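Local coordinates for UPF0147 protein Ta0600 (Thermoplasma acidophilum DSM 1728, PDB 2QSB) that is of unknown function, a member of the uncharacterised UPF0147 family that folds as a small four-helix bundle, at residues A[14-28]-A[71-85]. Numbering follows the deposited sequence. Where two conformers were deposited one is given.
Sequences EVMYLLDELSQDITV and PAHGRTDLYTIISKL
H73 NE2 donates a hydrogen bond to T27 OG1 (2.8 Å), and that hydroxyl donates in turn to D25 OD1, a chain of two bonds joining the helix to the loop. The imidazole reaches it because CG stands between the backbone N and the carbonyl carbon (chi1 71°); T27 OG1 lies near the ring's edge, 19° out of its plane. D25 OD1 also accepts from the backbone N-H of T27, which makes an Asx turn, both donors arriving from the same face of the carboxylate. D25 OD2 comes within 4.4 Å of D77 OD2, and a water donating to both, weakly to D25, probably eases the repulsion. Within the four-helix bundle, the antiparallel axes of 14-23 and 72-85 approach to 9.7 Å, with 159° between their N-to-C directions. I81 is a knob among V15, L18, L19 and L22, its CG1 3.7 Å from L18 CB; it also touches L61 of helix 50-65. K84 lays CB against V15 CG2 (3.5 Å) and CE 3.9 Å from L18 CD1, then bends at chi4; in the resulting salt bridge NZ meets E14 OE1 (2.8 Å) from above the carboxylate plane. With an alanine here, E14 would probably lose this cation and a gap would open beside L18 CD1. Beyond T27, V28 CG1 rests 4.0 Å from G74 CA.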
ATOM      1  N   GLU A  14      -1.312  -2.545 -10.142  1.00  9.65           N
ATOM      2  CA  GLU A  14      -1.437  -1.134  -9.809  1.00 10.23           C
ATOM      3  C   GLU A  14      -0.990  -0.868  -8.375  1.00  9.49           C
ATOM      4  O   GLU A  14      -0.283   0.116  -8.128  1.00  9.97           O
ATOM      5  CB  GLU A  14      -2.909  -0.708 -10.011  1.00 11.67           C
ATOM      6  CG  GLU A  14      -3.342  -0.701 -11.473  1.00 14.16           C
ATOM      7  CD  GLU A  14      -4.845  -0.750 -11.701  1.00 14.62           C
ATOM      8  OE1 GLU A  14      -5.678  -0.838 -10.767  1.00 14.38           O
ATOM      9  OE2 GLU A  14      -5.203  -0.721 -12.889  1.00 20.37           O
ATOM     10  N   VAL A  15      -1.360  -1.746  -7.441  1.00  8.87           N
ATOM     11  CA  VAL A  15      -0.930  -1.574  -6.053  1.00  8.33           C
ATOM     12  C   VAL A  15       0.595  -1.601  -5.959  1.00  8.17           C
ATOM     13  O   VAL A  15       1.181  -0.780  -5.255  1.00  8.26           O
ATOM     14  CB  VAL A  15      -1.593  -2.642  -5.149  1.00  8.55           C
ATOM     15  CG1 VAL A  15      -0.909  -2.724  -3.793  1.00  9.49           C
ATOM     16  CG2 VAL A  15      -3.089  -2.349  -5.006  1.00 10.76           C
HETATM   17  N   MSE A  16       1.239  -2.545  -6.652  1.00  8.38           N
HETATM   18  CA  MSE A  16       2.707  -2.619  -6.577  1.00  8.53           C
HETATM   19  C   MSE A  16       3.355  -1.373  -7.136  1.00  8.62           C
HETATM   20  O   MSE A  16       4.296  -0.845  -6.541  1.00  9.18           O
HETATM   21  CB  MSE A  16       3.185  -3.873  -7.301  1.00  8.95           C
HETATM   22  CG  MSE A  16       2.892  -5.181  -6.560  1.00 10.53           C
HETATM   23 SE   MSE A  16       3.821  -5.371  -4.831  0.75 12.65          SE
HETATM   24  CE  MSE A  16       5.588  -5.326  -5.512  1.00 14.56           C
ATOM     25  N   TYR A  17       2.849  -0.888  -8.266  1.00  8.54           N
ATOM     26  CA  TYR A  17       3.399   0.317  -8.873  1.00  9.61           C
ATOM     27  C   TYR A  17       3.187   1.524  -7.947  1.00  9.00           C
ATOM     28  O   TYR A  17       4.118   2.303  -7.696  1.00  9.07           O
ATOM     29  CB  TYR A  17       2.697   0.574 -10.216  1.00 11.75           C
ATOM     30  CG  TYR A  17       2.980   1.946 -10.756  1.00 13.16           C
ATOM     31  CD1 TYR A  17       4.236   2.288 -11.252  1.00 15.42           C
ATOM     32  CD2 TYR A  17       2.004   2.924 -10.701  1.00 14.97           C
ATOM     33  CE1 TYR A  17       4.490   3.577 -11.721  1.00 17.67           C
ATOM     34  CE2 TYR A  17       2.249   4.195 -11.165  1.00 18.09           C
ATOM     35  CZ  TYR A  17       3.482   4.511 -11.669  1.00 16.56           C
ATOM     36  OH  TYR A  17       3.715   5.801 -12.107  1.00 19.96           O
ATOM     37  N   LEU A  18       1.974   1.666  -7.403  1.00  8.36           N
ATOM     38  CA  LEU A  18       1.691   2.815  -6.558  1.00  8.62           C
ATOM     39  C   LEU A  18       2.485   2.761  -5.253  1.00  7.73           C
ATOM     40  O   LEU A  18       2.927   3.810  -4.761  1.00  8.43           O
ATOM     41  CB  LEU A  18       0.189   2.913  -6.268  1.00  9.39           C
ATOM     42  CG  LEU A  18      -0.696   3.249  -7.481  1.00  9.36           C
ATOM     43  CD1 LEU A  18      -2.160   3.100  -7.097  1.00 10.70           C
ATOM     44  CD2 LEU A  18      -0.421   4.660  -8.022  1.00 10.69           C
ATOM     45  N   LEU A  19       2.662   1.571  -4.664  1.00  7.97           N
ATOM     46  CA  LEU A  19       3.502   1.463  -3.470  1.00  7.98           C
ATOM     47  C   LEU A  19       4.932   1.771  -3.792  1.00  8.15           C
ATOM     48  O   LEU A  19       5.627   2.401  -2.985  1.00  9.16           O
ATOM     49  CB  LEU A  19       3.394   0.055  -2.878  1.00  8.12           C
ATOM     50  CG  LEU A  19       2.121  -0.189  -2.075  1.00  7.89           C
ATOM     51  CD1 LEU A  19       2.016  -1.671  -1.789  1.00  9.06           C
ATOM     52  CD2 LEU A  19       2.152   0.602  -0.767  1.00  9.07           C
ATOM     53  N   ASP A  20       5.410   1.342  -4.960  1.00  8.69           N
ATOM     54  CA  ASP A  20       6.773   1.692  -5.327  1.00  8.91           C
ATOM     55  C   ASP A  20       6.950   3.199  -5.451  1.00  9.15           C
ATOM     56  O   ASP A  20       7.928   3.767  -4.915  1.00  9.83           O
ATOM     57  CB  ASP A  20       7.222   0.968  -6.579  1.00  9.65           C
ATOM     58  CG  ASP A  20       8.727   1.033  -6.713  1.00 10.93           C
ATOM     59  OD1 ASP A  20       9.401   0.247  -6.008  1.00 11.78           O
ATOM     60  OD2 ASP A  20       9.214   1.886  -7.473  1.00 12.19           O
ATOM     61  N   GLU A  21       6.028   3.847  -6.152  1.00  9.85           N
ATOM     62  CA  GLU A  21       6.063   5.294  -6.248  1.00  9.99           C
ATOM     63  C   GLU A  21       6.050   5.955  -4.867  1.00 10.44           C
ATOM     64  O   GLU A  21       6.813   6.877  -4.610  1.00 11.12           O
ATOM     65  CB  GLU A  21       4.873   5.775  -7.088  1.00 11.31           C
ATOM     66  CG  GLU A  21       4.987   5.438  -8.578  1.00 13.72           C
ATOM     67  CD  GLU A  21       6.137   6.157  -9.250  1.00 17.37           C
ATOM     68  OE1 GLU A  21       5.978   7.369  -9.491  1.00 21.42           O
ATOM     69  OE2 GLU A  21       7.185   5.535  -9.536  1.00 18.50           O
ATOM     70  N   LEU A  22       5.173   5.493  -3.984  1.00  9.27           N
ATOM     71  CA  LEU A  22       5.058   6.097  -2.659  1.00  9.50           C
ATOM     72  C   LEU A  22       6.376   5.942  -1.904  1.00  9.63           C
ATOM     73  O   LEU A  22       6.809   6.861  -1.182  1.00 10.55           O
ATOM     74  CB  LEU A  22       3.853   5.478  -1.909  1.00  9.67           C
ATOM     75  CG  LEU A  22       3.559   6.065  -0.532  1.00  9.39           C
ATOM     76  CD1 LEU A  22       3.235   7.551  -0.664  1.00 12.24           C
ATOM     77  CD2 LEU A  22       2.403   5.316   0.084  1.00 11.21           C
ATOM     78  N   SER A  23       7.015   4.775  -2.026  1.00  9.23           N
ATOM     79  CA  SER A  23       8.257   4.515  -1.310  1.00 10.58           C
ATOM     80  C   SER A  23       9.376   5.448  -1.751  1.00 11.11           C
ATOM     81  O   SER A  23      10.344   5.647  -1.018  1.00 12.07           O
ATOM     82  CB  SER A  23       8.677   3.051  -1.487  1.00 11.25           C
ATOM     83  OG  SER A  23       9.334   2.831  -2.740  1.00 10.85           O
ATOM     84  N   GLN A  24       9.254   5.994  -2.959  1.00 11.14           N
ATOM     85  CA  GLN A  24      10.286   6.870  -3.535  1.00 11.87           C
ATOM     86  C   GLN A  24       9.905   8.355  -3.445  1.00 12.25           C
ATOM     87  O   GLN A  24      10.634   9.216  -3.948  1.00 14.27           O
ATOM     88  CB  GLN A  24      10.534   6.522  -5.010  1.00 13.56           C
ATOM     89  CG  GLN A  24      11.058   5.103  -5.273  1.00 13.61           C
ATOM     90  CD  GLN A  24      12.274   4.794  -4.463  1.00 15.56           C
ATOM     91  OE1 GLN A  24      12.244   4.020  -3.490  1.00 17.43           O
ATOM     92  NE2 GLN A  24      13.366   5.435  -4.830  1.00 14.73           N
ATOM     93  N   ASP A  25       8.790   8.665  -2.797  1.00 11.89           N
ATOM     94  CA  ASP A  25       8.251  10.013  -2.833  1.00 12.27           C
ATOM     95  C   ASP A  25       8.829  10.866  -1.705  1.00 12.57           C
ATOM     96  O   ASP A  25       8.447  10.726  -0.565  1.00 12.80           O
ATOM     97  CB  ASP A  25       6.722   9.940  -2.707  1.00 13.02           C
ATOM     98  CG  ASP A  25       6.075  11.269  -2.921  1.00 13.60           C
ATOM     99  OD1 ASP A  25       6.794  12.295  -2.987  1.00 13.82           O
ATOM    100  OD2 ASP A  25       4.833  11.284  -2.989  1.00 18.57           O
ATOM    101  N   ILE A  26       9.737  11.781  -2.043  1.00 13.44           N
ATOM    102  CA  ILE A  26      10.382  12.629  -1.023  1.00 15.34           C
ATOM    103  C   ILE A  26       9.429  13.654  -0.411  1.00 14.84           C
ATOM    104  O   ILE A  26       9.784  14.311   0.582  1.00 17.23           O
ATOM    105  CB  ILE A  26      11.675  13.288  -1.579  1.00 16.65           C
ATOM    106  CG1 ILE A  26      11.410  13.848  -2.965  1.00 18.70           C
ATOM    107  CG2 ILE A  26      12.795  12.234  -1.655  1.00 19.64           C
ATOM    108  CD1 ILE A  26      10.576  15.049  -3.040  1.00 22.46           C
ATOM    109  N   THR A  27       8.220  13.781  -0.967  1.00 12.53           N
ATOM    110  CA  THR A  27       7.255  14.762  -0.429  1.00 12.74           C
ATOM    111  C   THR A  27       6.355  14.191   0.670  1.00 12.48           C
ATOM    112  O   THR A  27       5.505  14.912   1.186  1.00 13.75           O
ATOM    113  CB  THR A  27       6.384  15.390  -1.506  1.00 12.98           C
ATOM    114  OG1 THR A  27       5.472  14.421  -2.041  1.00 12.70           O
ATOM    115  CG2 THR A  27       7.207  16.022  -2.593  1.00 14.58           C
ATOM    116  N   VAL A  28       6.522  12.915   1.013  1.00 12.03           N
ATOM    117  CA  VAL A  28       5.838  12.360   2.185  1.00 12.42           C
ATOM    118  C   VAL A  28       6.891  12.017   3.242  1.00 12.83           C
ATOM    119  O   VAL A  28       8.077  11.950   2.924  1.00 13.80           O
ATOM    120  CB  VAL A  28       4.964  11.133   1.828  1.00 11.95           C
ATOM    121  CG1 VAL A  28       3.962  11.528   0.730  1.00 13.08           C
ATOM    122  CG2 VAL A  28       5.825   9.915   1.408  1.00 13.54           C
ATOM    123  N   PRO A  71       0.928  14.558   4.769  1.00 10.85           N
ATOM    124  CA  PRO A  71       0.286  15.629   3.980  1.00 11.29           C
ATOM    125  C   PRO A  71      -0.926  15.109   3.224  1.00 10.29           C
ATOM    126  O   PRO A  71      -1.014  13.917   2.894  1.00 10.23           O
ATOM    127  CB  PRO A  71       1.388  16.025   2.972  1.00 13.03           C
ATOM    128  CG  PRO A  71       2.254  14.811   2.872  1.00 14.07           C
ATOM    129  CD  PRO A  71       2.263  14.206   4.255  1.00 12.08           C
ATOM    130  N   ALA A  72      -1.846  16.006   2.904  1.00 10.27           N
ATOM    131  CA  ALA A  72      -3.086  15.631   2.259  1.00 10.38           C
ATOM    132  C   ALA A  72      -2.870  14.777   1.025  1.00 10.60           C
ATOM    133  O   ALA A  72      -3.583  13.789   0.817  1.00 10.28           O
ATOM    134  CB  ALA A  72      -3.885  16.894   1.884  1.00 12.09           C
ATOM    135  N   HIS A  73      -1.929  15.156   0.157  1.00 10.53           N
ATOM    136  CA  HIS A  73      -1.756  14.387  -1.078  1.00 10.29           C
ATOM    137  C   HIS A  73      -1.275  12.975  -0.783  1.00 10.38           C
ATOM    138  O   HIS A  73      -1.644  12.020  -1.496  1.00 10.34           O
ATOM    139  CB  HIS A  73      -0.809  15.069  -2.079  1.00 11.60           C
ATOM    140  CG  HIS A  73       0.632  15.071  -1.670  1.00 11.73           C
ATOM    141  ND1 HIS A  73       1.150  15.954  -0.749  1.00 12.38           N
ATOM    142  CD2 HIS A  73       1.655  14.278  -2.057  1.00 13.65           C
ATOM    143  CE1 HIS A  73       2.442  15.710  -0.597  1.00 13.28           C
ATOM    144  NE2 HIS A  73       2.770  14.689  -1.377  1.00 13.37           N
ATOM    145  N   GLY A  74      -0.478  12.820   0.277  1.00 10.25           N
ATOM    146  CA  GLY A  74       0.006  11.478   0.663  1.00  9.32           C
ATOM    147  C   GLY A  74      -1.123  10.651   1.243  1.00  8.69           C
ATOM    148  O   GLY A  74      -1.181   9.447   1.016  1.00  8.88           O
ATOM    149  N   ARG A  75      -2.039  11.282   1.988  0.50  8.66           N
ATOM    150  CA  ARG A  75      -3.215  10.554   2.496  0.50  8.34           C
ATOM    151  C   ARG A  75      -4.042  10.018   1.346  0.50  7.62           C
ATOM    152  O   ARG A  75      -4.448   8.850   1.352  0.50  6.19           O
ATOM    153  CB  ARG A  75      -4.063  11.418   3.432  0.50  9.29           C
ATOM    154  CG  ARG A  75      -3.323  11.959   4.626  0.50 10.33           C
ATOM    155  CD  ARG A  75      -4.219  12.810   5.490  0.50 12.76           C
ATOM    156  NE  ARG A  75      -3.439  13.748   6.294  0.50 15.29           N
ATOM    157  CZ  ARG A  75      -3.943  14.509   7.265  0.50 17.37           C
ATOM    158  NH1 ARG A  75      -5.244  14.471   7.556  0.50 20.23           N
ATOM    159  NH2 ARG A  75      -3.139  15.315   7.949  0.50 20.24           N
ATOM    160  N   THR A  76      -4.266  10.849   0.334  1.00  8.51           N
ATOM    161  CA  THR A  76      -5.012  10.379  -0.824  1.00  8.88           C
ATOM    162  C   THR A  76      -4.279   9.234  -1.500  1.00  8.23           C
ATOM    163  O   THR A  76      -4.907   8.251  -1.909  1.00  8.60           O
ATOM    164  CB  THR A  76      -5.310  11.515  -1.781  1.00  9.14           C
ATOM    165  OG1 THR A  76      -6.110  12.461  -1.072  1.00 11.23           O
ATOM    166  CG2 THR A  76      -6.067  11.001  -2.998  1.00 11.79           C
ATOM    167  N   ASP A  77      -2.949   9.336  -1.627  1.00  8.43           N
ATOM    168  CA  ASP A  77      -2.199   8.239  -2.240  1.00  8.78           C
ATOM    169  C   ASP A  77      -2.384   6.943  -1.453  1.00  8.09           C
ATOM    170  O   ASP A  77      -2.531   5.869  -2.049  1.00  8.15           O
ATOM    171  CB  ASP A  77      -0.717   8.625  -2.377  1.00  9.55           C
ATOM    172  CG  ASP A  77      -0.478   9.662  -3.471  1.00 12.23           C
ATOM    173  OD1 ASP A  77      -1.362   9.937  -4.298  1.00 14.24           O
ATOM    174  OD2 ASP A  77       0.636  10.188  -3.467  1.00 17.16           O
ATOM    175  N   LEU A  78      -2.385   7.056  -0.120  1.00  7.87           N
ATOM    176  CA  LEU A  78      -2.625   5.909   0.734  1.00  7.90           C
ATOM    177  C   LEU A  78      -4.039   5.367   0.527  1.00  7.55           C
ATOM    178  O   LEU A  78      -4.218   4.161   0.368  1.00  7.68           O
ATOM    179  CB  LEU A  78      -2.380   6.269   2.192  1.00  8.34           C
ATOM    180  CG  LEU A  78      -0.901   6.456   2.594  1.00  8.79           C
ATOM    181  CD1 LEU A  78      -0.814   7.216   3.889  1.00 11.10           C
ATOM    182  CD2 LEU A  78      -0.231   5.092   2.751  1.00  9.68           C
ATOM    183  N   TYR A  79      -5.051   6.233   0.502  1.00  7.73           N
ATOM    184  CA  TYR A  79      -6.414   5.768   0.285  1.00  8.29           C
ATOM    185  C   TYR A  79      -6.610   5.109  -1.072  1.00  7.92           C
ATOM    186  O   TYR A  79      -7.382   4.163  -1.192  1.00  8.22           O
ATOM    187  CB  TYR A  79      -7.419   6.895   0.467  1.00  8.74           C
ATOM    188  CG  TYR A  79      -7.603   7.340   1.886  1.00  8.99           C
ATOM    189  CD1 TYR A  79      -7.804   6.419   2.915  1.00  9.37           C
ATOM    190  CD2 TYR A  79      -7.631   8.698   2.185  1.00 10.27           C
ATOM    191  CE1 TYR A  79      -7.974   6.847   4.244  1.00 10.48           C
ATOM    192  CE2 TYR A  79      -7.831   9.135   3.491  1.00 12.15           C
ATOM    193  CZ  TYR A  79      -7.999   8.206   4.502  1.00 11.22           C
ATOM    194  OH  TYR A  79      -8.180   8.640   5.804  1.00 15.08           O
ATOM    195  N   THR A  80      -5.913   5.592  -2.102  1.00  7.64           N
ATOM    196  CA  THR A  80      -6.003   4.965  -3.423  1.00  8.24           C
ATOM    197  C   THR A  80      -5.515   3.512  -3.361  1.00  7.77           C
ATOM    198  O   THR A  80      -6.180   2.589  -3.874  1.00  8.37           O
ATOM    199  CB  THR A  80      -5.157   5.777  -4.420  1.00  8.91           C
ATOM    200  OG1 THR A  80      -5.686   7.100  -4.471  1.00 10.71           O
ATOM    201  CG2 THR A  80      -5.154   5.170  -5.815  1.00  9.67           C
ATOM    202  N   ILE A  81      -4.363   3.292  -2.703  1.00  7.34           N
ATOM    203  CA  ILE A  81      -3.822   1.941  -2.582  1.00  7.61           C
ATOM    204  C   ILE A  81      -4.737   1.067  -1.717  1.00  7.86           C
ATOM    205  O   ILE A  81      -5.039  -0.087  -2.093  1.00  8.05           O
ATOM    206  CB  ILE A  81      -2.396   2.000  -2.027  1.00  7.26           C
ATOM    207  CG1 ILE A  81      -1.467   2.713  -3.002  1.00  8.69           C
ATOM    208  CG2 ILE A  81      -1.892   0.595  -1.751  1.00  8.97           C
ATOM    209  CD1 ILE A  81      -0.177   3.226  -2.362  1.00  8.51           C
ATOM    210  N   ILE A  82      -5.175   1.605  -0.577  1.00  7.53           N
ATOM    211  CA  ILE A  82      -6.096   0.880   0.293  1.00  7.20           C
ATOM    212  C   ILE A  82      -7.333   0.449  -0.503  1.00  7.70           C
ATOM    213  O   ILE A  82      -7.787  -0.693  -0.368  1.00  8.77           O
ATOM    214  CB  ILE A  82      -6.504   1.753   1.472  1.00  7.62           C
ATOM    215  CG1 ILE A  82      -5.338   1.884   2.460  1.00  8.26           C
ATOM    216  CG2 ILE A  82      -7.785   1.241   2.156  1.00  8.72           C
ATOM    217  CD1 ILE A  82      -5.507   2.982   3.510  1.00  9.83           C
ATOM    218  N   SER A  83      -7.857   1.348  -1.335  0.50  7.57           N
ATOM    219  CA  SER A  83      -9.085   1.090  -2.075  0.50  7.70           C
ATOM    220  C   SER A  83      -8.956  -0.045  -3.090  0.50  8.26           C
ATOM    221  O   SER A  83      -9.906  -0.803  -3.326  0.50  8.70           O
ATOM    222  CB  SER A  83      -9.535   2.367  -2.759  0.50  7.64           C
ATOM    223  OG  SER A  83      -9.876   3.341  -1.785  0.50  7.91           O
ATOM    224  N   LYS A  84      -7.775  -0.175  -3.682  1.00  8.36           N
ATOM    225  CA  LYS A  84      -7.500  -1.259  -4.612  1.00  8.67           C
ATOM    226  C   LYS A  84      -7.283  -2.568  -3.864  1.00  9.42           C
ATOM    227  O   LYS A  84      -7.752  -3.623  -4.306  1.00 10.35           O
ATOM    228  CB  LYS A  84      -6.292  -0.900  -5.486  1.00  9.13           C
ATOM    229  CG  LYS A  84      -6.595   0.248  -6.446  1.00  9.34           C
ATOM    230  CD  LYS A  84      -5.403   0.566  -7.314  1.00 10.38           C
ATOM    231  CE  LYS A  84      -5.619   1.707  -8.274  1.00 11.38           C
ATOM    232  NZ  LYS A  84      -6.605   1.381  -9.356  1.00 11.71           N
ATOM    233  N   LEU A  85      -6.581  -2.518  -2.726  1.00  9.41           N
ATOM    234  CA  LEU A  85      -6.432  -3.727  -1.914  1.00 10.47           C
ATOM    235  C   LEU A  85      -7.763  -4.260  -1.392  1.00 10.91           C
ATOM    236  O   LEU A  85      -7.957  -5.475  -1.319  1.00 12.52           O
ATOM    237  CB  LEU A  85      -5.484  -3.481  -0.745  1.00 10.47           C
ATOM    238  CG  LEU A  85      -4.026  -3.365  -1.147  1.00 11.06           C
ATOM    239  CD1 LEU A  85      -3.246  -2.771   0.018  1.00 12.56           C
ATOM    240  CD2 LEU A  85      -3.512  -4.762  -1.562  1.00 13.61           C
TER
HETATM  241  O   HOH W   1       3.216   8.528  -4.197  1.00 22.19           O